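Local atomic coordinates of putative iron-uptake ABC transport system,periplasmic iron-binding protein (Campylobacter jejuni, PDB entry 3E13), a protein that probably binds ferric iron in the periplasm and delivers it to an ABC transporter for iron uptake. Residues Glu39-Leu44 against Lys68-Leu73; Ala53-Thr58 against Lys252-Met257; Gly202-Ser207 against Asn217-Ile222. One frame throughout, in Å; residues are numbered along the deposited sequence.

Contact 1 (Glu39-Leu44 against Lys68-Leu73)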
ATOM      1  N   GLU A  39      -3.701  13.354  -6.972  1.00 12.42           N
ATOM      2  CA  GLU A  39      -4.661  14.467  -6.962  1.00 14.15           C
ATOM      3  C   GLU A  39      -4.532  15.223  -5.641  1.00 12.49           C
ATOM      4  O   GLU A  39      -4.517  16.430  -5.626  1.00 11.21           O
ATOM      5  CB  GLU A  39      -6.085  13.975  -7.186  1.00 14.85           C
ATOM      6  CG  GLU A  39      -6.230  13.278  -8.533  1.00 21.68           C
ATOM      7  CD  GLU A  39      -7.637  13.083  -9.063  1.00 29.02           C
ATOM      8  OE1 GLU A  39      -8.626  13.554  -8.444  1.00 36.69           O
ATOM      9  OE2 GLU A  39      -7.740  12.410 -10.132  1.00 37.11           O
ATOM     10  N   LEU A  40      -4.419  14.494  -4.519  1.00 11.13           N
ATOM     11  CA  LEU A  40      -4.276  15.127  -3.223  1.00 11.11           C
ATOM     12  C   LEU A  40      -2.970  15.870  -3.049  1.00 10.36           C
ATOM     13  O   LEU A  40      -2.947  16.923  -2.423  1.00 11.36           O
ATOM     14  CB  LEU A  40      -4.424  14.081  -2.105  1.00 10.99           C
ATOM     15  CG  LEU A  40      -5.806  13.414  -1.975  1.00 10.95           C
ATOM     16  CD1 LEU A  40      -5.775  12.334  -0.921  1.00 11.58           C
ATOM     17  CD2 LEU A  40      -6.877  14.424  -1.683  1.00 12.61           C
ATOM     18  N   ILE A  41      -1.867  15.310  -3.545  1.00 10.26           N
ATOM     19  CA  ILE A  41      -0.578  15.984  -3.447  1.00  9.99           C
ATOM     20  C   ILE A  41      -0.579  17.272  -4.292  1.00 10.43           C
ATOM     21  O   ILE A  41      -0.114  18.282  -3.834  1.00 11.70           O
ATOM     22  CB  ILE A  41       0.538  15.054  -3.859  1.00 10.38           C
ATOM     23  CG1 ILE A  41       0.660  13.951  -2.803  1.00 10.28           C
ATOM     24  CG2 ILE A  41       1.819  15.768  -4.023  1.00 11.00           C
ATOM     25  CD1 ILE A  41       1.532  12.810  -3.214  1.00 13.98           C
ATOM     26  N   LYS A  42      -1.148  17.192  -5.471  1.00 11.57           N
ATOM     27  CA  LYS A  42      -1.253  18.382  -6.328  1.00 13.72           C
ATOM     28  C   LYS A  42      -2.099  19.444  -5.634  1.00 13.40           C
ATOM     29  O   LYS A  42      -1.743  20.646  -5.589  1.00 13.44           O
ATOM     30  CB  LYS A  42      -1.858  17.995  -7.663  1.00 15.50           C
ATOM     31  CG  LYS A  42      -1.999  19.154  -8.638  1.00 21.45           C
ATOM     32  CD  LYS A  42      -2.060  18.670 -10.104  1.00 28.64           C
ATOM     33  CE  LYS A  42      -0.963  19.355 -10.944  1.00 33.14           C
ATOM     34  NZ  LYS A  42      -0.721  20.777 -10.518  1.00 31.70           N
ATOM     35  N   ARG A  43      -3.224  18.997  -5.077  1.00 12.80           N
ATOM     36  CA  ARG A  43      -4.099  19.892  -4.346  1.00 14.14           C
ATOM     37  C   ARG A  43      -3.413  20.529  -3.141  1.00 13.46           C
ATOM     38  O   ARG A  43      -3.528  21.733  -2.887  1.00 13.78           O
ATOM     39  CB  ARG A  43      -5.318  19.107  -3.914  1.00 13.90           C
ATOM     40  CG  ARG A  43      -6.332  19.815  -3.175  1.00 17.32           C
ATOM     41  CD  ARG A  43      -7.658  19.035  -3.149  1.00 17.75           C
ATOM     42  NE  ARG A  43      -8.591  19.689  -2.269  1.00 18.15           N
ATOM     43  CZ  ARG A  43      -9.790  19.238  -1.963  1.00 19.46           C
ATOM     44  NH1 ARG A  43     -10.238  18.108  -2.458  1.00 21.23           N
ATOM     45  NH2 ARG A  43     -10.529  19.939  -1.151  1.00 21.89           N
ATOM     46  N   LEU A  44      -2.729  19.721  -2.321  1.00 12.18           N
ATOM     47  CA  LEU A  44      -1.978  20.298  -1.232  1.00 11.86           C
ATOM     48  C   LEU A  44      -0.938  21.338  -1.663  1.00 11.63           C
ATOM     49  O   LEU A  44      -0.723  22.340  -0.970  1.00 11.53           O
ATOM     50  CB  LEU A  44      -1.305  19.197  -0.416  1.00 12.63           C
ATOM     51  CG  LEU A  44      -2.239  18.355   0.463  1.00 12.11           C
ATOM     52  CD1 LEU A  44      -1.517  17.071   0.920  1.00 12.64           C
ATOM     53  CD2 LEU A  44      -2.703  19.174   1.641  1.00 12.31           C
ATOM     54  N   LYS A  68       6.427  15.052   1.756  1.00  9.45           N
ATOM     55  CA  LYS A  68       7.469  15.590   2.561  1.00  9.25           C
ATOM     56  C   LYS A  68       8.424  16.449   1.737  1.00 10.68           C
ATOM     57  O   LYS A  68       8.736  17.586   2.113  1.00 10.22           O
ATOM     58  CB  LYS A  68       8.271  14.457   3.226  1.00 10.27           C
ATOM     59  CG  LYS A  68       9.405  14.981   4.083  1.00 10.48           C
ATOM     60  CD  LYS A  68      10.269  13.813   4.597  1.00 10.92           C
ATOM     61  CE  LYS A  68      11.381  14.342   5.451  1.00 11.66           C
ATOM     62  NZ  LYS A  68      12.403  13.324   5.807  1.00 14.32           N
ATOM     63  N   ASN A  69       8.838  15.903   0.604  1.00 11.39           N
ATOM     64  CA  ASN A  69       9.862  16.545  -0.194  1.00 11.72           C
ATOM     65  C   ASN A  69       9.314  17.706  -1.000  1.00 11.99           C
ATOM     66  O   ASN A  69      10.104  18.511  -1.454  1.00 12.50           O
ATOM     67  CB  ASN A  69      10.573  15.550  -1.093  1.00 11.92           C
ATOM     68  CG  ASN A  69      11.367  14.522  -0.288  1.00 14.01           C
ATOM     69  OD1 ASN A  69      11.720  14.755   0.873  1.00 17.43           O
ATOM     70  ND2 ASN A  69      11.584  13.352  -0.898  1.00 15.48           N
ATOM     71  N   LEU A  70       7.993  17.786  -1.154  1.00 10.66           N
ATOM     72  CA  LEU A  70       7.326  18.985  -1.717  1.00 10.44           C
ATOM     73  C   LEU A  70       7.099  20.096  -0.650  1.00 10.42           C
ATOM     74  O   LEU A  70       6.467  21.143  -0.920  1.00 10.53           O
ATOM     75  CB  LEU A  70       6.016  18.571  -2.374  1.00 11.37           C
ATOM     76  CG  LEU A  70       6.189  17.877  -3.714  1.00 14.29           C
ATOM     77  CD1 LEU A  70       4.931  17.216  -4.178  1.00 15.36           C
ATOM     78  CD2 LEU A  70       6.658  18.929  -4.779  1.00 15.19           C
ATOM     79  N   GLY A  71       7.528  19.850   0.576  1.00  9.87           N
ATOM     80  CA  GLY A  71       7.457  20.832   1.649  1.00 10.17           C
ATOM     81  C   GLY A  71       6.075  20.954   2.289  1.00 10.65           C
ATOM     82  O   GLY A  71       5.715  21.991   2.863  1.00 12.28           O
ATOM     83  N   LEU A  72       5.270  19.882   2.209  1.00  9.74           N
ATOM     84  CA  LEU A  72       3.855  19.964   2.534  1.00 10.40           C
ATOM     85  C   LEU A  72       3.544  19.477   3.951  1.00  9.93           C
ATOM     86  O   LEU A  72       2.420  19.584   4.342  1.00 10.73           O
ATOM     87  CB  LEU A  72       3.061  19.101   1.543  1.00 10.10           C
ATOM     88  CG  LEU A  72       3.182  19.521   0.076  1.00 11.59           C
ATOM     89  CD1 LEU A  72       2.486  18.543  -0.791  1.00 10.95           C
ATOM     90  CD2 LEU A  72       2.660  20.897  -0.148  1.00 12.85           C
ATOM     91  N   LEU A  73       4.511  18.861   4.647  1.00  9.81           N
ATOM     92  CA  LEU A  73       4.201  18.208   5.922  1.00 11.01           C
ATOM     93  C   LEU A  73       4.927  18.892   7.079  1.00 11.51           C
ATOM     94  O   LEU A  73       5.805  19.718   6.882  1.00 12.94           O
ATOM     95  CB  LEU A  73       4.590  16.732   5.865  1.00 10.11           C
ATOM     96  CG  LEU A  73       4.100  15.894   4.659  1.00 10.17           C
ATOM     97  CD1 LEU A  73       4.592  14.469   4.714  1.00 11.06           C
ATOM     98  CD2 LEU A  73       2.634  15.896   4.567  1.00  9.07           C
TER
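L72 lays its forked end over I41 and L44, two residues one turn apart on the helix 37-47. It comes from just beyond a Schellman motif that ends the helix 61-69: G71, with its positive phi of 79°, turns the chain back, and its N bonds to K68 O at 3.0 Å. The reversal puts L70 and L72, on the two sides of the glycine, against the same helix.

The two methyls of L72 are used differently. CD1 rests 3.9 Å from L44 CB and also approaches the backbone carbonyl of the preceding turn, while CD2 lies 3.8 Å from L44 O, so one leucine packs on both side chain and main chain. The contact across these segments is apolar, and it is partly buried: I41 and L44 are buried, whereas L70 is exposed at the margin. I41 and L44 also touch F56 of the strand 55-58. The backbone of L72 is bonded to K242, whose NZ also reaches G71 O, tying the turn to the region just after the strand 233-241.

I41 and L70 meet at about a right angle. With its CG2 anti to the backbone N, I41 presents that methyl rather than its longer branch, and CG2 stands only 3.4 Å from L70 CD1, tighter than normal van der Waals contact.

Contact 2 (Ala53-Thr58 against Lys252-Met257)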
ATOM      1  N   ALA A  53      -6.566  21.357   4.973  1.00 12.96           N
ATOM      2  CA  ALA A  53      -6.062  20.049   5.439  1.00 12.73           C
ATOM      3  C   ALA A  53      -5.300  20.135   6.725  1.00 11.21           C
ATOM      4  O   ALA A  53      -4.434  21.005   6.933  1.00 13.08           O
ATOM      5  CB  ALA A  53      -5.180  19.400   4.371  1.00 12.59           C
ATOM      6  N   ASP A  54      -5.544  19.148   7.601  1.00  9.99           N
ATOM      7  CA  ASP A  54      -4.754  18.896   8.782  1.00 10.51           C
ATOM      8  C   ASP A  54      -3.903  17.616   8.692  1.00  9.20           C
ATOM      9  O   ASP A  54      -2.835  17.541   9.286  1.00 10.84           O
ATOM     10  CB  ASP A  54      -5.662  18.721  10.006  1.00  9.86           C
ATOM     11  CG  ASP A  54      -6.452  19.957  10.321  1.00  9.75           C
ATOM     12  OD1 ASP A  54      -5.815  20.988  10.609  1.00 13.49           O
ATOM     13  OD2 ASP A  54      -7.684  19.966  10.261  1.00 11.21           O
ATOM     14  N   ILE A  55      -4.389  16.649   7.921  1.00  9.30           N
ATOM     15  CA  ILE A  55      -3.830  15.296   7.884  1.00 10.09           C
ATOM     16  C   ILE A  55      -3.816  14.822   6.427  1.00  9.80           C
ATOM     17  O   ILE A  55      -4.792  15.023   5.677  1.00  9.37           O
ATOM     18  CB  ILE A  55      -4.684  14.333   8.779  1.00 10.23           C
ATOM     19  CG1 ILE A  55      -4.505  14.637  10.273  1.00 11.20           C
ATOM     20  CG2 ILE A  55      -4.452  12.874   8.410  1.00  8.69           C
ATOM     21  CD1 ILE A  55      -3.235  14.107  10.867  1.00 11.55           C
ATOM     22  N   PHE A  56      -2.723  14.129   6.089  1.00  9.26           N
ATOM     23  CA  PHE A  56      -2.581  13.416   4.832  1.00  9.43           C
ATOM     24  C   PHE A  56      -2.404  11.940   5.185  1.00  8.95           C
ATOM     25  O   PHE A  56      -1.503  11.584   5.904  1.00 10.34           O
ATOM     26  CB  PHE A  56      -1.371  13.971   4.031  1.00  9.34           C
ATOM     27  CG  PHE A  56      -1.175  13.348   2.646  1.00  9.02           C
ATOM     28  CD1 PHE A  56      -2.274  13.070   1.813  1.00  9.28           C
ATOM     29  CD2 PHE A  56       0.104  13.055   2.157  1.00  8.02           C
ATOM     30  CE1 PHE A  56      -2.120  12.486   0.569  1.00 10.09           C
ATOM     31  CE2 PHE A  56       0.273  12.524   0.888  1.00  9.81           C
ATOM     32  CZ  PHE A  56      -0.838  12.248   0.081  1.00  9.65           C
ATOM     33  N   ILE A  57      -3.289  11.094   4.694  1.00 10.52           N
ATOM     34  CA  ILE A  57      -3.183   9.642   4.857  1.00 11.32           C
ATOM     35  C   ILE A  57      -2.978   8.994   3.482  1.00 10.47           C
ATOM     36  O   ILE A  57      -3.654   9.361   2.503  1.00 10.56           O
ATOM     37  CB  ILE A  57      -4.464   9.022   5.501  1.00 12.25           C
ATOM     38  CG1 ILE A  57      -4.889   9.782   6.701  1.00 14.60           C
ATOM     39  CG2 ILE A  57      -4.152   7.557   5.912  1.00 14.92           C
ATOM     40  CD1 ILE A  57      -6.182   9.212   7.373  1.00 12.94           C
ATOM     41  N   THR A  58      -2.022   8.068   3.394  1.00 10.21           N
ATOM     42  CA  THR A  58      -1.743   7.340   2.136  1.00  9.62           C
ATOM     43  C   THR A  58      -1.820   5.856   2.371  1.00  9.71           C
ATOM     44  O   THR A  58      -1.890   5.376   3.521  1.00  9.55           O
ATOM     45  CB  THR A  58      -0.335   7.610   1.614  1.00 10.50           C
ATOM     46  OG1 THR A  58       0.589   6.952   2.491  1.00 10.59           O
ATOM     47  CG2 THR A  58       0.003   9.095   1.553  1.00 11.35           C
ATOM     48  N   LYS A 252      -3.789  13.993  17.928  1.00 10.55           N
ATOM     49  CA  LYS A 252      -4.678  13.050  18.603  1.00 11.36           C
ATOM     50  C   LYS A 252      -5.119  11.943  17.651  1.00 10.59           C
ATOM     51  O   LYS A 252      -5.142  10.749  18.010  1.00 11.12           O
ATOM     52  CB  LYS A 252      -5.897  13.785  19.167  1.00 12.20           C
ATOM     53  CG  LYS A 252      -5.633  14.487  20.482  1.00 17.59           C
ATOM     54  CD  LYS A 252      -6.953  15.119  21.013  1.00 20.35           C
ATOM     55  CE  LYS A 252      -6.798  15.583  22.462  1.00 25.54           C
ATOM     56  NZ  LYS A 252      -5.438  16.295  22.634  1.00 29.74           N
ATOM     57  N   PHE A 253      -5.435  12.336  16.434  1.00 10.10           N
ATOM     58  CA  PHE A 253      -5.863  11.385  15.427  1.00  9.48           C
ATOM     59  C   PHE A 253      -4.739  10.419  15.052  1.00  9.27           C
ATOM     60  O   PHE A 253      -4.991   9.215  14.898  1.00  9.37           O
ATOM     61  CB  PHE A 253      -6.429  12.083  14.148  1.00  9.70           C
ATOM     62  CG  PHE A 253      -7.040  11.135  13.219  1.00 10.32           C
ATOM     63  CD1 PHE A 253      -8.335  10.688  13.394  1.00  9.09           C
ATOM     64  CD2 PHE A 253      -6.300  10.613  12.168  1.00 11.65           C
ATOM     65  CE1 PHE A 253      -8.893   9.726  12.535  1.00 10.60           C
ATOM     66  CE2 PHE A 253      -6.850   9.676  11.311  1.00 11.61           C
ATOM     67  CZ  PHE A 253      -8.135   9.240  11.503  1.00  9.36           C
ATOM     68  N   MET A 254      -3.525  10.946  14.869  1.00  9.32           N
ATOM     69  CA  MET A 254      -2.367  10.140  14.501  1.00  9.38           C
ATOM     70  C   MET A 254      -2.139   9.077  15.621  1.00  9.76           C
ATOM     71  O   MET A 254      -1.979   7.885  15.318  1.00  8.28           O
ATOM     72  CB  MET A 254      -1.166  11.059  14.298  1.00  9.28           C
ATOM     73  CG  MET A 254      -1.283  11.895  13.037  1.00 11.13           C
ATOM     74  SD  MET A 254      -0.093  13.210  12.956  1.00 11.61           S
ATOM     75  CE  MET A 254       1.368  12.324  12.487  1.00 10.49           C
ATOM     76  N   GLU A 255      -2.201   9.520  16.880  1.00  8.70           N
ATOM     77  CA  GLU A 255      -2.027   8.595  18.003  1.00  9.49           C
ATOM     78  C   GLU A 255      -3.153   7.575  18.061  1.00  9.33           C
ATOM     79  O   GLU A 255      -2.902   6.387  18.324  1.00 10.72           O
ATOM     80  CB  GLU A 255      -1.875   9.365  19.318  1.00  9.80           C
ATOM     81  CG  GLU A 255      -0.581  10.160  19.372  1.00 10.15           C
ATOM     82  CD  GLU A 255      -0.395  10.986  20.617  1.00 13.50           C
ATOM     83  OE1 GLU A 255      -1.340  11.067  21.489  1.00 16.62           O
ATOM     84  OE2 GLU A 255       0.725  11.510  20.793  1.00 12.73           O
ATOM     85  N   PHE A 256      -4.369   8.013  17.799  1.00  9.96           N
ATOM     86  CA  PHE A 256      -5.527   7.137  17.807  1.00  9.86           C
ATOM     87  C   PHE A 256      -5.356   5.999  16.774  1.00  9.57           C
ATOM     88  O   PHE A 256      -5.741   4.852  17.018  1.00 10.28           O
ATOM     89  CB  PHE A 256      -6.763   7.991  17.513  1.00  9.78           C
ATOM     90  CG  PHE A 256      -8.065   7.253  17.588  1.00 11.38           C
ATOM     91  CD1 PHE A 256      -8.589   6.867  18.816  1.00 14.48           C
ATOM     92  CD2 PHE A 256      -8.780   6.953  16.435  1.00 12.45           C
ATOM     93  CE1 PHE A 256      -9.831   6.212  18.899  1.00 14.21           C
ATOM     94  CE2 PHE A 256     -10.028   6.272  16.530  1.00 13.58           C
ATOM     95  CZ  PHE A 256     -10.514   5.905  17.768  1.00 14.58           C
ATOM     96  N   MET A 257      -4.746   6.293  15.632  1.00  8.49           N
ATOM     97  CA  MET A 257      -4.535   5.269  14.606  1.00  9.76           C
ATOM     98  C   MET A 257      -3.586   4.160  15.075  1.00  9.28           C
ATOM     99  O   MET A 257      -3.659   3.054  14.545  1.00  9.38           O
ATOM    100  CB  MET A 257      -3.983   5.874  13.332  1.00  9.10           C
ATOM    101  CG  MET A 257      -4.965   6.764  12.535  1.00 11.24           C
ATOM    102  SD  MET A 257      -6.534   6.028  12.216  1.00 11.43           S
ATOM    103  CE  MET A 257      -6.027   4.639  11.273  1.00 12.24           C
TER
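This is a buried helix-on-sheet contact in the alpha/beta core of a periplasmic solute-binding protein: the helix 247-257 packs on one face of the strand 55-58, in the lobe that carries H11 and Y12 of the iron site. Two apolar pairs make it. I55 and I57, two residues apart on the strand, point to the same side, and each meets one of two successive helix residues, M254 and F253.

The methyl at the end of I55 does the touching. Its CD1 lies 3.7 Å from M254 CG and 3.9 Å from M254 SD, so it settles against the middle of the thioether chain, which bends about its CG-SD bond (chi3 77°), turning the terminal methyl out of line. I57 likewise uses CD1, which comes within 4.0 Å of F253 CE2. Here the side chains cross at about a right angle, and the methyl approaches the ring obliquely. F253 holds CG anti to its backbone N (chi1 -172°), which directs the ring toward the sheet. The side chain of I57 is about 8 Å from that of Y12, which binds the metal.

I238 of the strand 233-241 touches all four of these side chains, and I6 of the strand 3-8 joins I57 and F253. The strand's other face, bearing F56 and T58, is covered by the helices 37-47 and 61-69, so 55-58 runs between helical layers.

Contact 3 (Gly202-Ser207 against Asn217-Ile222)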
ATOM      1  N   GLY A 202      -7.876 -10.990   1.791  1.00  8.28           N
ATOM      2  CA  GLY A 202      -8.755 -10.993   2.931  1.00  8.17           C
ATOM      3  C   GLY A 202     -10.051 -10.259   2.789  1.00  8.45           C
ATOM      4  O   GLY A 202     -11.086 -10.736   3.242  1.00  8.69           O
ATOM      5  N   LEU A 203     -10.007  -9.082   2.166  1.00  8.16           N
ATOM      6  CA  LEU A 203     -11.204  -8.298   1.973  1.00  8.01           C
ATOM      7  C   LEU A 203     -12.176  -9.091   1.103  1.00  8.19           C
ATOM      8  O   LEU A 203     -13.376  -9.122   1.365  1.00  9.14           O
ATOM      9  CB  LEU A 203     -10.891  -6.956   1.296  1.00  8.49           C
ATOM     10  CG  LEU A 203     -10.360  -5.881   2.227  1.00  6.88           C
ATOM     11  CD1 LEU A 203      -9.836  -4.681   1.454  1.00  8.64           C
ATOM     12  CD2 LEU A 203     -11.375  -5.465   3.212  1.00  6.58           C
ATOM     13  N   LEU A 204     -11.659  -9.692   0.050  1.00  7.92           N
ATOM     14  CA  LEU A 204     -12.494 -10.450  -0.867  1.00  9.16           C
ATOM     15  C   LEU A 204     -13.117 -11.651  -0.179  1.00  8.12           C
ATOM     16  O   LEU A 204     -14.306 -11.904  -0.286  1.00  9.39           O
ATOM     17  CB  LEU A 204     -11.711 -10.841  -2.128  1.00  9.38           C
ATOM     18  CG  LEU A 204     -11.293  -9.716  -3.080  1.00 11.18           C
ATOM     19  CD1 LEU A 204     -10.230 -10.205  -4.043  1.00 12.31           C
ATOM     20  CD2 LEU A 204     -12.510  -9.181  -3.821  1.00 10.16           C
ATOM     21  N   LYS A 205     -12.279 -12.472   0.478  1.00  8.01           N
ATOM     22  CA  LYS A 205     -12.784 -13.662   1.160  1.00  8.00           C
ATOM     23  C   LYS A 205     -13.841 -13.431   2.218  1.00  9.22           C
ATOM     24  O   LYS A 205     -14.635 -14.316   2.489  1.00 10.12           O
ATOM     25  CB  LYS A 205     -11.615 -14.450   1.774  1.00  8.70           C
ATOM     26  CG  LYS A 205     -10.713 -15.117   0.808  1.00 10.03           C
ATOM     27  CD  LYS A 205      -9.500 -15.748   1.494  1.00 11.96           C
ATOM     28  CE  LYS A 205      -9.828 -16.990   2.272  1.00 11.98           C
ATOM     29  NZ  LYS A 205     -10.291 -18.092   1.369  1.00 14.18           N
ATOM     30  N   ASN A 206     -13.809 -12.266   2.854  1.00  7.79           N
ATOM     31  CA  ASN A 206     -14.748 -11.877   3.891  1.00  8.50           C
ATOM     32  C   ASN A 206     -15.830 -10.862   3.484  1.00  9.78           C
ATOM     33  O   ASN A 206     -16.577 -10.370   4.360  1.00 10.77           O
ATOM     34  CB  ASN A 206     -13.974 -11.345   5.070  1.00  8.72           C
ATOM     35  CG  ASN A 206     -13.154 -12.431   5.739  1.00  9.48           C
ATOM     36  OD1 ASN A 206     -13.688 -13.205   6.564  1.00 10.90           O
ATOM     37  ND2 ASN A 206     -11.855 -12.487   5.421  1.00  9.17           N
ATOM     38  N   SER A 207     -15.929 -10.618   2.184  1.00 10.64           N
ATOM     39  CA  SER A 207     -16.865  -9.630   1.664  1.00  9.37           C
ATOM     40  C   SER A 207     -18.315 -10.026   1.883  1.00 10.52           C
ATOM     41  O   SER A 207     -18.646 -11.209   1.858  1.00 10.29           O
ATOM     42  CB  SER A 207     -16.568  -9.436   0.215  1.00  9.13           C
ATOM     43  OG  SER A 207     -17.434  -8.430  -0.366  1.00  9.43           O
ATOM     44  N   ASN A 217     -11.672 -16.660  -2.716  1.00  8.91           N
ATOM     45  CA  ASN A 217     -11.490 -18.067  -2.309  1.00  8.91           C
ATOM     46  C   ASN A 217     -10.638 -18.856  -3.329  1.00  9.99           C
ATOM     47  O   ASN A 217     -10.055 -19.905  -2.967  1.00 12.50           O
ATOM     48  CB  ASN A 217     -12.818 -18.785  -2.080  1.00 10.24           C
ATOM     49  CG  ASN A 217     -13.448 -18.496  -0.707  1.00  8.39           C
ATOM     50  OD1 ASN A 217     -12.849 -17.866   0.147  1.00 10.25           O
ATOM     51  ND2 ASN A 217     -14.713 -18.942  -0.527  1.00  9.84           N
ATOM     52  N   SER A 218     -10.522 -18.360  -4.561  1.00  9.41           N
ATOM     53  CA  SER A 218      -9.741 -18.982  -5.593  1.00  9.55           C
ATOM     54  C   SER A 218      -8.253 -18.663  -5.542  1.00 10.92           C
ATOM     55  O   SER A 218      -7.491 -19.249  -6.281  1.00 11.16           O
ATOM     56  CB  SER A 218     -10.318 -18.601  -6.960  1.00 10.14           C
ATOM     57  OG  SER A 218      -9.917 -17.277  -7.360  1.00 10.86           O
ATOM     58  N   LEU A 219      -7.851 -17.705  -4.695  1.00 10.14           N
ATOM     59  CA  LEU A 219      -6.473 -17.183  -4.715  1.00 10.53           C
ATOM     60  C   LEU A 219      -5.496 -17.916  -3.825  1.00 10.63           C
ATOM     61  O   LEU A 219      -5.746 -18.063  -2.624  1.00 11.14           O
ATOM     62  CB  LEU A 219      -6.451 -15.695  -4.428  1.00 10.97           C
ATOM     63  CG  LEU A 219      -7.385 -14.873  -5.325  1.00 10.78           C
ATOM     64  CD1 LEU A 219      -7.430 -13.408  -4.795  1.00 11.83           C
ATOM     65  CD2 LEU A 219      -6.994 -14.898  -6.734  1.00 11.46           C
ATOM     66  N   GLY A 220      -4.388 -18.366  -4.422  1.00 10.83           N
ATOM     67  CA  GLY A 220      -3.193 -18.741  -3.693  1.00 10.63           C
ATOM     68  C   GLY A 220      -2.127 -17.633  -3.734  1.00 10.42           C
ATOM     69  O   GLY A 220      -2.082 -16.856  -4.669  1.00 10.80           O
ATOM     70  N   ILE A 221      -1.252 -17.606  -2.736  1.00  9.79           N
ATOM     71  CA  ILE A 221      -0.236 -16.564  -2.628  1.00 10.53           C
ATOM     72  C   ILE A 221       1.135 -17.151  -2.886  1.00 10.16           C
ATOM     73  O   ILE A 221       1.538 -18.126  -2.233  1.00  9.75           O
ATOM     74  CB  ILE A 221      -0.234 -15.956  -1.219  1.00 10.25           C
ATOM     75  CG1 ILE A 221      -1.601 -15.315  -0.932  1.00 13.43           C
ATOM     76  CG2 ILE A 221       0.969 -14.977  -1.076  1.00 12.06           C
ATOM     77  CD1 ILE A 221      -1.718 -14.698   0.519  1.00 15.27           C
ATOM     78  N   ILE A 222       1.882 -16.498  -3.757  1.00  9.82           N
ATOM     79  CA  ILE A 222       3.347 -16.605  -3.781  1.00  8.62           C
ATOM     80  C   ILE A 222       3.916 -15.395  -3.078  1.00  9.90           C
ATOM     81  O   ILE A 222       3.708 -14.280  -3.530  1.00  9.72           O
ATOM     82  CB  ILE A 222       3.852 -16.650  -5.243  1.00  8.62           C
ATOM     83  CG1 ILE A 222       3.248 -17.863  -5.993  1.00 10.12           C
ATOM     84  CG2 ILE A 222       5.343 -16.628  -5.316  1.00 11.83           C
ATOM     85  CD1 ILE A 222       3.304 -17.796  -7.493  1.00 11.73           C
TER
HETATM   86  O   HOH W   1     -14.084 -16.998   2.428  1.00 12.27           O
HETATM   87  O   HOH W   2      -7.771 -17.868  -0.665  1.00 18.00           O
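The carboxamide of N217 is straddled by the side chain of K205, with CG on one side of the amide plane and NZ on the other. From there NZ donates to N217 OD1 at 2.8 Å, 35° out of the carbonyl plane. Bends at the last two torsions of the lysine (chi3 73°) curl the chain round the oxygen and bring the ammonium back to it. The second amide, that of N206, bonds within its own segment: ND2 gives a nearly straight bond (167°) to G202 O at 2.9 Å, and that acceptor lies in the amide plane. As G202 O also takes the backbone N-H of N206, the asparagine closes the last turn of the helix 198-205 with two bonds to one carbonyl; its ND2 has a further partner in T284 OG1.

Two waters extend the link. One donates to both K205 O and N217 OD1, at 2.7 Å from N217 OD1; the other accepts from K205 NZ and donates to L219 O, standing 2.8 Å from that carbonyl. Deeper in, L204 CD1 meets L219 CD1 at 4.3 Å, a loose apolar pair beneath the polar rim. R180 and A183 of the helix 179-188 touch L204, which lies near the iron ligand Y200.

With two donors, lysine and water, converging on OD1, the amide is held with its oxygen toward K205. Because the amide is neutral, K205 meets it in a charge-dipole hydrogen bond and not a salt bridge, and the ammonium probably polarises the N217 carbonyl.

In the fold
Contacts 1 and 2 belong to one lobe: their centres are 15 Å apart and they touch where the helix 37-47 packs on the segment 53-58. Along the chain their segments alternate, the helix 37-47, the strand 55-58 and the helix 61-69 following one another while 252-257 returns much later. Contact 3, with both its segments falling in sequence between those of contact 2, lies in the other lobe, 34 Å from contact 1 and 29 Å from contact 2 between centres. Contacts 2 and 3 reach the same mixed sheet, whose long strands 97-109 and 233-241 are paired. Iron bound by H11 and Y12 near contact 2 and by Y143, Y199 and Y200 probably bridges the two lobes.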